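Local coordinates for periplasmic protein TorT (Vibrio parahaemolyticus, PDB 3O1I), which probably binds trimethylamine N-oxide in the periplasm and relays its presence to the partner sensor kinase TorS, at residues Lys16-Leu21 and Leu228-Tyr233; Glu206-Glu211 and Ile221-Val226; Ile276-Pro279 and Lys283-His286. All blocks are in the same frame, centred on the assembly; numbering follows the deposited sequence.

Contact 1. Residues Lys16-Leu21 and Leu228-Tyr233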
ATOM      1  N   LYS D  16       2.154   4.548  20.148  1.00 53.06           N
ATOM      2  CA  LYS D  16       3.060   4.989  19.089  1.00 53.02           C
ATOM      3  C   LYS D  16       4.088   6.036  19.554  1.00 53.14           C
ATOM      4  O   LYS D  16       5.251   5.978  19.155  1.00 52.86           O
ATOM      5  CB  LYS D  16       2.238   5.532  17.916  1.00 51.44           C
ATOM      6  CG  LYS D  16       1.298   4.497  17.322  1.00 48.22           C
ATOM      7  CD  LYS D  16       0.476   5.024  16.147  1.00 45.09           C
ATOM      8  CE  LYS D  16      -0.567   6.038  16.588  1.00 44.02           C
ATOM      9  NZ  LYS D  16      -1.503   6.389  15.483  1.00 42.71           N
ATOM     10  N   ASP D  17       3.643   6.990  20.381  1.00 53.46           N
ATOM     11  CA  ASP D  17       4.495   8.043  20.957  1.00 52.18           C
ATOM     12  C   ASP D  17       5.549   7.386  21.810  1.00 51.78           C
ATOM     13  O   ASP D  17       5.437   6.212  22.145  1.00 52.87           O
ATOM     14  CB  ASP D  17       3.722   8.931  21.945  1.00 52.50           C
ATOM     15  CG  ASP D  17       2.816   9.920  21.278  1.00 55.46           C
ATOM     16  OD1 ASP D  17       3.222  10.480  20.237  1.00 58.90           O
ATOM     17  OD2 ASP D  17       1.704  10.160  21.807  1.00 55.83           O
ATOM     18  N   SER D  18       6.569   8.148  22.182  1.00 52.03           N
ATOM     19  CA  SER D  18       7.567   7.618  23.102  1.00 52.35           C
ATOM     20  C   SER D  18       6.879   8.031  24.410  1.00 50.74           C
ATOM     21  O   SER D  18       7.110   7.459  25.470  1.00 49.56           O
ATOM     22  CB  SER D  18       8.925   8.322  22.947  1.00 52.67           C
ATOM     23  OG  SER D  18       8.889   9.661  23.420  1.00 53.94           O
ATOM     24  N   TYR D  19       5.997   9.021  24.293  1.00 49.81           N
ATOM     25  CA  TYR D  19       5.240   9.517  25.426  1.00 50.85           C
ATOM     26  C   TYR D  19       4.517   8.350  26.083  1.00 50.59           C
ATOM     27  O   TYR D  19       4.677   8.121  27.286  1.00 52.49           O
ATOM     28  CB  TYR D  19       4.235  10.562  24.953  1.00 54.24           C
ATOM     29  CG  TYR D  19       3.442  11.262  26.040  1.00 59.40           C
ATOM     30  CD1 TYR D  19       3.769  11.123  27.387  1.00 61.41           C
ATOM     31  CD2 TYR D  19       2.389  12.122  25.707  1.00 61.83           C
ATOM     32  CE1 TYR D  19       3.067  11.833  28.388  1.00 62.76           C
ATOM     33  CE2 TYR D  19       1.682  12.833  26.691  1.00 64.25           C
ATOM     34  CZ  TYR D  19       2.030  12.685  28.033  1.00 64.32           C
ATOM     35  OH  TYR D  19       1.349  13.390  29.014  1.00 63.54           O
ATOM     36  N   TRP D  20       3.737   7.605  25.299  1.00 48.58           N
ATOM     37  CA  TRP D  20       3.014   6.467  25.845  1.00 46.04           C
ATOM     38  C   TRP D  20       3.881   5.234  25.916  1.00 47.35           C
ATOM     39  O   TRP D  20       3.608   4.335  26.705  1.00 48.33           O
ATOM     40  CB  TRP D  20       1.759   6.159  25.040  1.00 40.41           C
ATOM     41  CG  TRP D  20       0.663   7.149  25.263  1.00 36.50           C
ATOM     42  CD1 TRP D  20       0.411   8.274  24.534  1.00 35.54           C
ATOM     43  CD2 TRP D  20      -0.351   7.090  26.273  1.00 34.95           C
ATOM     44  NE1 TRP D  20      -0.706   8.922  25.019  1.00 33.19           N
ATOM     45  CE2 TRP D  20      -1.193   8.216  26.088  1.00 32.88           C
ATOM     46  CE3 TRP D  20      -0.636   6.192  27.314  1.00 35.16           C
ATOM     47  CZ2 TRP D  20      -2.304   8.472  26.905  1.00 30.82           C
ATOM     48  CZ3 TRP D  20      -1.744   6.444  28.127  1.00 35.92           C
ATOM     49  CH2 TRP D  20      -2.566   7.581  27.913  1.00 33.11           C
ATOM     50  N   LEU D  21       4.919   5.169  25.092  1.00 49.91           N
ATOM     51  CA  LEU D  21       5.802   4.011  25.157  1.00 52.63           C
ATOM     52  C   LEU D  21       6.443   4.070  26.533  1.00 53.89           C
ATOM     53  O   LEU D  21       6.919   3.059  27.050  1.00 55.29           O
ATOM     54  CB  LEU D  21       6.883   4.070  24.076  1.00 54.24           C
ATOM     55  CG  LEU D  21       8.147   3.252  24.376  1.00 57.42           C
ATOM     56  CD1 LEU D  21       7.817   1.773  24.567  1.00 57.85           C
ATOM     57  CD2 LEU D  21       9.136   3.436  23.248  1.00 58.60           C
ATOM     58  N   LEU D 228       8.567  16.390  26.620  1.00 52.37           N
ATOM     59  CA  LEU D 228       9.740  15.580  26.306  1.00 52.74           C
ATOM     60  C   LEU D 228       9.460  14.268  25.601  1.00 53.20           C
ATOM     61  O   LEU D 228       8.367  13.713  25.707  1.00 55.13           O
ATOM     62  CB  LEU D 228      10.526  15.281  27.590  1.00 53.88           C
ATOM     63  CG  LEU D 228      11.789  14.435  27.393  1.00 54.63           C
ATOM     64  CD1 LEU D 228      12.905  15.302  26.839  1.00 54.87           C
ATOM     65  CD2 LEU D 228      12.205  13.820  28.693  1.00 53.84           C
ATOM     66  N   SER D 229      10.472  13.773  24.896  1.00 52.01           N
ATOM     67  CA  SER D 229      10.394  12.514  24.163  1.00 51.37           C
ATOM     68  C   SER D 229      11.813  12.010  23.969  1.00 50.66           C
ATOM     69  O   SER D 229      12.756  12.774  24.078  1.00 51.60           O
ATOM     70  CB  SER D 229       9.715  12.723  22.802  1.00 52.21           C
ATOM     71  OG  SER D 229      10.440  13.604  21.957  1.00 53.80           O
ATOM     72  N   HIS D 230      11.978  10.728  23.687  1.00 51.15           N
ATOM     73  CA  HIS D 230      13.318  10.184  23.511  1.00 52.99           C
ATOM     74  C   HIS D 230      14.124  10.934  22.464  1.00 54.26           C
ATOM     75  O   HIS D 230      15.350  10.849  22.435  1.00 56.28           O
ATOM     76  CB  HIS D 230      13.255   8.707  23.123  1.00 53.81           C
ATOM     77  CG  HIS D 230      12.587   7.839  24.143  1.00 56.13           C
ATOM     78  ND1 HIS D 230      13.189   6.714  24.671  1.00 56.57           N
ATOM     79  CD2 HIS D 230      11.364   7.915  24.717  1.00 56.06           C
ATOM     80  CE1 HIS D 230      12.363   6.136  25.526  1.00 56.67           C
ATOM     81  NE2 HIS D 230      11.249   6.843  25.572  1.00 57.53           N
ATOM     82  N   GLY D 231      13.440  11.667  21.597  1.00 54.69           N
ATOM     83  CA  GLY D 231      14.145  12.397  20.561  1.00 54.23           C
ATOM     84  C   GLY D 231      14.552  13.760  21.054  1.00 53.71           C
ATOM     85  O   GLY D 231      15.697  14.178  20.870  1.00 53.92           O
ATOM     86  N   VAL D 232      13.602  14.454  21.674  1.00 53.97           N
ATOM     87  CA  VAL D 232      13.857  15.782  22.229  1.00 54.47           C
ATOM     88  C   VAL D 232      14.914  15.672  23.334  1.00 55.63           C
ATOM     89  O   VAL D 232      15.660  16.611  23.578  1.00 55.68           O
ATOM     90  CB  VAL D 232      12.566  16.416  22.788  1.00 52.61           C
ATOM     91  CG1 VAL D 232      12.878  17.723  23.497  1.00 51.32           C
ATOM     92  CG2 VAL D 232      11.592  16.668  21.644  1.00 50.85           C
ATOM     93  N   TYR D 233      14.977  14.514  23.988  1.00 57.45           N
ATOM     94  CA  TYR D 233      15.967  14.279  25.031  1.00 57.56           C
ATOM     95  C   TYR D 233      17.350  14.216  24.392  1.00 58.10           C
ATOM     96  O   TYR D 233      18.227  14.994  24.757  1.00 60.79           O
ATOM     97  CB  TYR D 233      15.691  12.971  25.776  1.00 56.88           C
ATOM     98  CG  TYR D 233      16.815  12.559  26.704  1.00 57.09           C
ATOM     99  CD1 TYR D 233      17.052  13.236  27.913  1.00 56.99           C
ATOM    100  CD2 TYR D 233      17.663  11.504  26.362  1.00 57.06           C
ATOM    101  CE1 TYR D 233      18.110  12.862  28.757  1.00 55.99           C
ATOM    102  CE2 TYR D 233      18.715  11.125  27.188  1.00 56.61           C
ATOM    103  CZ  TYR D 233      18.936  11.801  28.381  1.00 58.18           C
ATOM    104  OH  TYR D 233      19.983  11.387  29.175  1.00 57.94           O
TER
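The H230 imidazole lies obliquely beside the S18 side chain; the closest carbon approach in the model is too short to carry weight. Within 16-21, away from the touching atoms, D17 OD2 lies in plane at the W20 indole edge, and H14 meets that ring edge-to-face. In the two-lobed fold of the periplasmic binding proteins, this contact joins the beginnings of helices 18-32 and 230-236, one from each lobe, with the CA atoms of S18 and S229 5.8 Å apart. The single hydrogen bond across it runs from H230 N to S18 OG, 3.3 Å long with an N-H...O angle of 155°. A chi1 of 70° sets this hydroxyl between the S18 backbone N and carbonyl carbon, and the CB itself points at the opposite segment, placing OG also 3.2 Å from S229 CB. The three touching residues are buried, and S18 packs as well against a polar side chain of another protein's chain. H230 NE2 makes a weak hydrogen bond to S22 OG. Behind the contact, S229 is the N-cap of helix 230-236: its OG accepts from V232 N at 3.3 Å and 168°.

Contact 2. Residues Glu206-Glu211 and Ile221-Val226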
ATOM      1  N   GLU D 206      11.637  17.571  17.009  1.00 45.50           N
ATOM      2  CA  GLU D 206      12.463  16.496  16.449  1.00 48.48           C
ATOM      3  C   GLU D 206      12.788  16.741  14.962  1.00 49.64           C
ATOM      4  O   GLU D 206      13.937  16.577  14.525  1.00 47.85           O
ATOM      5  CB  GLU D 206      11.766  15.150  16.596  1.00 49.79           C
ATOM      6  CG  GLU D 206      11.760  14.600  17.997  1.00 52.59           C
ATOM      7  CD  GLU D 206      10.914  13.353  18.106  1.00 55.37           C
ATOM      8  OE1 GLU D 206       9.736  13.408  17.694  1.00 59.92           O
ATOM      9  OE2 GLU D 206      11.412  12.321  18.600  1.00 54.92           O
ATOM     10  N   ALA D 207      11.760  17.131  14.203  1.00 50.59           N
ATOM     11  CA  ALA D 207      11.873  17.429  12.774  1.00 49.51           C
ATOM     12  C   ALA D 207      12.795  18.632  12.589  1.00 49.53           C
ATOM     13  O   ALA D 207      13.674  18.614  11.722  1.00 50.36           O
ATOM     14  CB  ALA D 207      10.485  17.734  12.181  1.00 47.98           C
ATOM     15  N   ALA D 208      12.589  19.675  13.397  1.00 48.03           N
ATOM     16  CA  ALA D 208      13.421  20.870  13.316  1.00 48.35           C
ATOM     17  C   ALA D 208      14.903  20.511  13.481  1.00 48.94           C
ATOM     18  O   ALA D 208      15.767  21.085  12.816  1.00 47.67           O
ATOM     19  CB  ALA D 208      12.998  21.874  14.372  1.00 47.07           C
ATOM     20  N   ILE D 209      15.198  19.556  14.356  1.00 48.61           N
ATOM     21  CA  ILE D 209      16.579  19.150  14.555  1.00 50.52           C
ATOM     22  C   ILE D 209      17.199  18.695  13.240  1.00 51.61           C
ATOM     23  O   ILE D 209      18.312  19.091  12.911  1.00 54.88           O
ATOM     24  CB  ILE D 209      16.705  18.010  15.582  1.00 51.12           C
ATOM     25  CG1 ILE D 209      16.192  18.493  16.942  1.00 51.49           C
ATOM     26  CG2 ILE D 209      18.163  17.544  15.677  1.00 48.36           C
ATOM     27  CD1 ILE D 209      16.071  17.399  17.967  1.00 51.48           C
ATOM     28  N   SER D 210      16.495  17.877  12.470  1.00 50.85           N
ATOM     29  CA  SER D 210      17.070  17.427  11.207  1.00 49.71           C
ATOM     30  C   SER D 210      16.990  18.489  10.132  1.00 49.82           C
ATOM     31  O   SER D 210      17.866  18.582   9.270  1.00 47.94           O
ATOM     32  CB  SER D 210      16.380  16.163  10.722  1.00 47.99           C
ATOM     33  OG  SER D 210      16.836  15.051  11.460  1.00 46.38           O
ATOM     34  N   GLU D 211      15.938  19.297  10.191  1.00 50.71           N
ATOM     35  CA  GLU D 211      15.748  20.337   9.202  1.00 51.59           C
ATOM     36  C   GLU D 211      16.726  21.478   9.338  1.00 51.50           C
ATOM     37  O   GLU D 211      17.149  22.035   8.338  1.00 52.13           O
ATOM     38  CB  GLU D 211      14.301  20.844   9.236  1.00 52.71           C
ATOM     39  CG  GLU D 211      13.290  19.809   8.714  1.00 53.63           C
ATOM     40  CD  GLU D 211      13.627  19.316   7.306  1.00 54.06           C
ATOM     41  OE1 GLU D 211      13.564  20.133   6.370  1.00 57.30           O
ATOM     42  OE2 GLU D 211      13.958  18.122   7.130  1.00 50.46           O
ATOM     43  N   ILE D 221      18.644  29.027  14.775  1.00 74.85           N
ATOM     44  CA  ILE D 221      17.297  28.949  15.329  1.00 71.73           C
ATOM     45  C   ILE D 221      17.332  28.046  16.562  1.00 70.66           C
ATOM     46  O   ILE D 221      17.807  26.914  16.496  1.00 69.93           O
ATOM     47  CB  ILE D 221      16.303  28.386  14.292  1.00 71.00           C
ATOM     48  CG1 ILE D 221      16.156  29.376  13.139  1.00 69.87           C
ATOM     49  CG2 ILE D 221      14.950  28.141  14.931  1.00 70.07           C
ATOM     50  CD1 ILE D 221      15.247  28.900  12.049  1.00 69.31           C
ATOM     51  N   GLY D 222      16.850  28.561  17.690  1.00 69.09           N
ATOM     52  CA  GLY D 222      16.843  27.788  18.921  1.00 66.76           C
ATOM     53  C   GLY D 222      15.565  26.993  19.098  1.00 65.42           C
ATOM     54  O   GLY D 222      14.469  27.540  18.948  1.00 65.02           O
ATOM     55  N   LEU D 223      15.707  25.707  19.432  1.00 63.73           N
ATOM     56  CA  LEU D 223      14.567  24.804  19.614  1.00 60.14           C
ATOM     57  C   LEU D 223      14.115  24.623  21.069  1.00 59.77           C
ATOM     58  O   LEU D 223      14.901  24.253  21.942  1.00 59.29           O
ATOM     59  CB  LEU D 223      14.899  23.443  19.006  1.00 56.80           C
ATOM     60  CG  LEU D 223      15.469  23.533  17.588  1.00 54.58           C
ATOM     61  CD1 LEU D 223      15.711  22.132  17.038  1.00 52.55           C
ATOM     62  CD2 LEU D 223      14.513  24.332  16.699  1.00 53.90           C
ATOM     63  N   VAL D 224      12.832  24.880  21.307  1.00 59.76           N
ATOM     64  CA  VAL D 224      12.231  24.761  22.627  1.00 58.67           C
ATOM     65  C   VAL D 224      10.991  23.872  22.543  1.00 58.79           C
ATOM     66  O   VAL D 224      10.002  24.243  21.906  1.00 59.65           O
ATOM     67  CB  VAL D 224      11.835  26.158  23.163  1.00 58.29           C
ATOM     68  CG1 VAL D 224      11.012  26.037  24.434  1.00 57.87           C
ATOM     69  CG2 VAL D 224      13.083  26.976  23.426  1.00 57.00           C
ATOM     70  N   SER D 225      11.059  22.710  23.193  1.00 57.79           N
ATOM     71  CA  SER D 225       9.968  21.728  23.226  1.00 58.22           C
ATOM     72  C   SER D 225       8.876  22.102  24.230  1.00 57.31           C
ATOM     73  O   SER D 225       9.138  22.835  25.181  1.00 58.32           O
ATOM     74  CB  SER D 225      10.538  20.361  23.615  1.00 58.90           C
ATOM     75  OG  SER D 225      10.122  19.338  22.727  1.00 60.09           O
ATOM     76  N   VAL D 226       7.661  21.595  24.031  1.00 55.59           N
ATOM     77  CA  VAL D 226       6.574  21.876  24.965  1.00 54.29           C
ATOM     78  C   VAL D 226       6.357  20.642  25.847  1.00 53.94           C
ATOM     79  O   VAL D 226       5.503  20.640  26.741  1.00 52.66           O
ATOM     80  CB  VAL D 226       5.280  22.240  24.232  1.00 56.18           C
ATOM     81  CG1 VAL D 226       4.201  22.655  25.221  1.00 58.22           C
ATOM     82  CG2 VAL D 226       5.549  23.384  23.284  1.00 60.36           C
TER
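L223 projects from strand 222-225 toward helix 202-214 and fits its two methyls against A208 and I209. This is the helix-on-sheet face of a beta-alpha-beta unit, strand 197-200, helix 202-214, strand 222-225, within one lobe of the binding-protein fold; the closest CA pair, A208 and L223, is separated by 7.5 Å. The L223 conformation explains the fit. Its CG stands beside the backbone N, anti to the carbonyl carbon (chi1 -49°), and its chi2 of -177° then extends CD1 anti to CA, carrying that methyl out to the helix. CD1 comes to 3.7 Å from I209 CG1 and also lies 3.8 Å from I209 N, so it rests against the helix backbone as well as a side chain. The other branch, CD2, is 3.7 Å from A208 CB. A208 directs its single methyl toward the strand, whereas the I209 CB leaves the helix to one flank. With CG1 beside the backbone N (chi1 -62°), I209 still offers the first carbon of its longer branch to L223, and the two side chains run obliquely to each other. I205, L212 and I198 also touch L223. On the helix, A208 packs on V186 of helix 179-192, and I209 reaches V241 and an acidic side chain of another protein's chain. No hydrogen bond links the two segments: all three touching residues are buried and apolar, which implies that van der Waals fit and hydrophobic burial, rather than directional bonds, hold helix to strand here.

Contact 3. Residues Ile276-Pro279 and Lys283-His286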
ATOM      1  N   ILE D 276       5.210  16.413  39.476  1.00 83.04           N
ATOM      2  CA  ILE D 276       5.643  17.794  39.364  1.00 82.79           C
ATOM      3  C   ILE D 276       6.542  17.968  38.155  1.00 80.91           C
ATOM      4  O   ILE D 276       7.542  17.260  37.998  1.00 79.78           O
ATOM      5  CB  ILE D 276       6.389  18.253  40.649  1.00 84.40           C
ATOM      6  CG1 ILE D 276       6.940  19.672  40.453  1.00 85.93           C
ATOM      7  CG2 ILE D 276       7.483  17.245  41.000  1.00 84.03           C
ATOM      8  CD1 ILE D 276       7.561  20.287  41.694  1.00 88.26           C
ATOM      9  N   ILE D 277       6.168  18.920  37.306  1.00 78.96           N
ATOM     10  CA  ILE D 277       6.903  19.225  36.082  1.00 78.15           C
ATOM     11  C   ILE D 277       8.307  19.749  36.383  1.00 78.62           C
ATOM     12  O   ILE D 277       8.473  20.687  37.158  1.00 78.90           O
ATOM     13  CB  ILE D 277       6.116  20.258  35.250  1.00 76.29           C
ATOM     14  CG1 ILE D 277       4.782  19.646  34.818  1.00 72.74           C
ATOM     15  CG2 ILE D 277       6.929  20.706  34.050  1.00 76.39           C
ATOM     16  CD1 ILE D 277       3.695  20.662  34.615  1.00 69.09           C
ATOM     17  N   LYS D 278       9.315  19.138  35.767  1.00 79.08           N
ATOM     18  CA  LYS D 278      10.697  19.539  35.989  1.00 80.03           C
ATOM     19  C   LYS D 278      11.368  20.149  34.744  1.00 80.74           C
ATOM     20  O   LYS D 278      11.332  19.565  33.662  1.00 81.26           O
ATOM     21  CB  LYS D 278      11.517  18.335  36.462  1.00 79.41           C
ATOM     22  CG  LYS D 278      12.951  18.687  36.803  1.00 81.28           C
ATOM     23  CD  LYS D 278      13.914  17.581  36.415  1.00 81.87           C
ATOM     24  CE  LYS D 278      15.368  17.968  36.716  1.00 81.97           C
ATOM     25  NZ  LYS D 278      15.876  19.140  35.932  1.00 79.75           N
ATOM     26  N   PRO D 279      11.988  21.339  34.888  1.00 80.50           N
ATOM     27  CA  PRO D 279      12.679  22.046  33.799  1.00 78.87           C
ATOM     28  C   PRO D 279      13.943  21.304  33.393  1.00 78.01           C
ATOM     29  O   PRO D 279      14.721  20.907  34.258  1.00 78.46           O
ATOM     30  CB  PRO D 279      13.017  23.397  34.422  1.00 78.32           C
ATOM     31  CG  PRO D 279      11.978  23.573  35.469  1.00 78.71           C
ATOM     32  CD  PRO D 279      11.894  22.204  36.074  1.00 80.29           C
ATOM     33  N   LYS D 283      22.403  20.580  30.143  1.00 77.30           N
ATOM     34  CA  LYS D 283      23.253  20.096  31.225  1.00 77.72           C
ATOM     35  C   LYS D 283      22.413  19.788  32.468  1.00 77.50           C
ATOM     36  O   LYS D 283      22.839  19.032  33.339  1.00 77.92           O
ATOM     37  CB  LYS D 283      24.325  21.139  31.559  1.00 77.72           C
ATOM     38  CG  LYS D 283      25.309  21.431  30.431  1.00 76.47           C
ATOM     39  CD  LYS D 283      26.285  22.523  30.853  1.00 77.72           C
ATOM     40  CE  LYS D 283      27.363  22.755  29.809  1.00 79.68           C
ATOM     41  NZ  LYS D 283      28.379  23.760  30.249  1.00 81.14           N
ATOM     42  N   THR D 284      21.219  20.376  32.530  1.00 76.05           N
ATOM     43  CA  THR D 284      20.285  20.191  33.643  1.00 73.98           C
ATOM     44  C   THR D 284      19.585  18.826  33.576  1.00 73.61           C
ATOM     45  O   THR D 284      18.464  18.665  34.070  1.00 72.79           O
ATOM     46  CB  THR D 284      19.191  21.279  33.621  1.00 72.84           C
ATOM     47  OG1 THR D 284      19.801  22.570  33.586  1.00 73.12           O
ATOM     48  CG2 THR D 284      18.323  21.195  34.854  1.00 74.73           C
ATOM     49  N   LEU D 285      20.252  17.838  32.990  1.00 73.51           N
ATOM     50  CA  LEU D 285      19.654  16.515  32.844  1.00 74.37           C
ATOM     51  C   LEU D 285      19.866  15.560  34.005  1.00 75.47           C
ATOM     52  O   LEU D 285      20.562  14.558  33.866  1.00 73.98           O
ATOM     53  CB  LEU D 285      20.156  15.859  31.554  1.00 74.10           C
ATOM     54  CG  LEU D 285      19.933  16.666  30.265  1.00 72.45           C
ATOM     55  CD1 LEU D 285      20.384  15.847  29.079  1.00 70.40           C
ATOM     56  CD2 LEU D 285      18.463  17.050  30.127  1.00 70.46           C
ATOM     57  N   HIS D 286      19.240  15.865  35.140  1.00 78.63           N
ATOM     58  CA  HIS D 286      19.350  15.033  36.343  1.00 81.25           C
ATOM     59  C   HIS D 286      18.819  13.620  36.083  1.00 81.82           C
ATOM     60  O   HIS D 286      17.636  13.444  35.789  1.00 82.50           O
ATOM     61  CB  HIS D 286      18.558  15.662  37.502  1.00 82.70           C
ATOM     62  CG  HIS D 286      19.000  17.047  37.867  1.00 83.82           C
ATOM     63  ND1 HIS D 286      20.311  17.359  38.161  1.00 84.16           N
ATOM     64  CD2 HIS D 286      18.300  18.197  38.009  1.00 84.54           C
ATOM     65  CE1 HIS D 286      20.397  18.641  38.469  1.00 84.54           C
ATOM     66  NE2 HIS D 286      19.192  19.173  38.384  1.00 84.61           N
TER
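P279 and T284 bring the two backbones nearest, 7.8 Å between CA atoms, while the CA atoms of K278 and H286 are 9.8 Å apart. Residues 276-279 are extended, ending in a weakly bonded strand; residues 283-286 form no regular element but fold through an inverse gamma turn centred on L285, in which H286 N makes a weak hydrogen bond to T284 O. The K278 side chain bridges them. It starts with CG anti to the backbone N (chi1 -176°), then bends at chi2 and again at chi4, the last turn setting NZ toward the carbonyl of the next residue, P279. There NZ is gripped by two carbonyl oxygens: P279 O at 2.7 Å, with the donor tilted 23° from the carbonyl plane, and T284 O at 3.2 Å, nearly in line with the C=O bond (160°). T284 O thus serves both the turn and the lysine. K278 CE lies at the H286 ring edge near its plane, beside CD2, the two side chains crossing at about a right angle. One face of the imidazole has T284 O 3.9 Å above it, displaced toward the rim. The T284 methyl CG2 is 3.7 Å from P279 O, while its OG1 bonds to T281 OG1. This is a surface contact, where the ammonium group joins main-chain oxygens of a strand and the loop after it. K278 pairs through its backbone with T246 of antiparallel strand 244-246, I277 and P279 pack on helix 116-127, and H286 is the N-cap of helix 287-291.

Helix 230-236 of contact 1 is the element through which the other two contacts are reached. Contacts 1 and 2, centres 14 Å apart, share a direct join: strand 222-225 leads into that helix, V232 CG2 lies 3.2 Å from S225 OG, and E206 OE2 is 3.7 Å from the capping atom S229 OG. The same helix also reaches contact 3, 16 Å from contact 1 between centres, through Y233 CE1 and L285 CD1 at 3.8 Å. Contacts 2 and 3 do not touch, their nearest atoms being about 7 Å apart. Contact 1 alone bridges the lobes, between which relatives bind their ligands, so it is consistent with a cleft-side position.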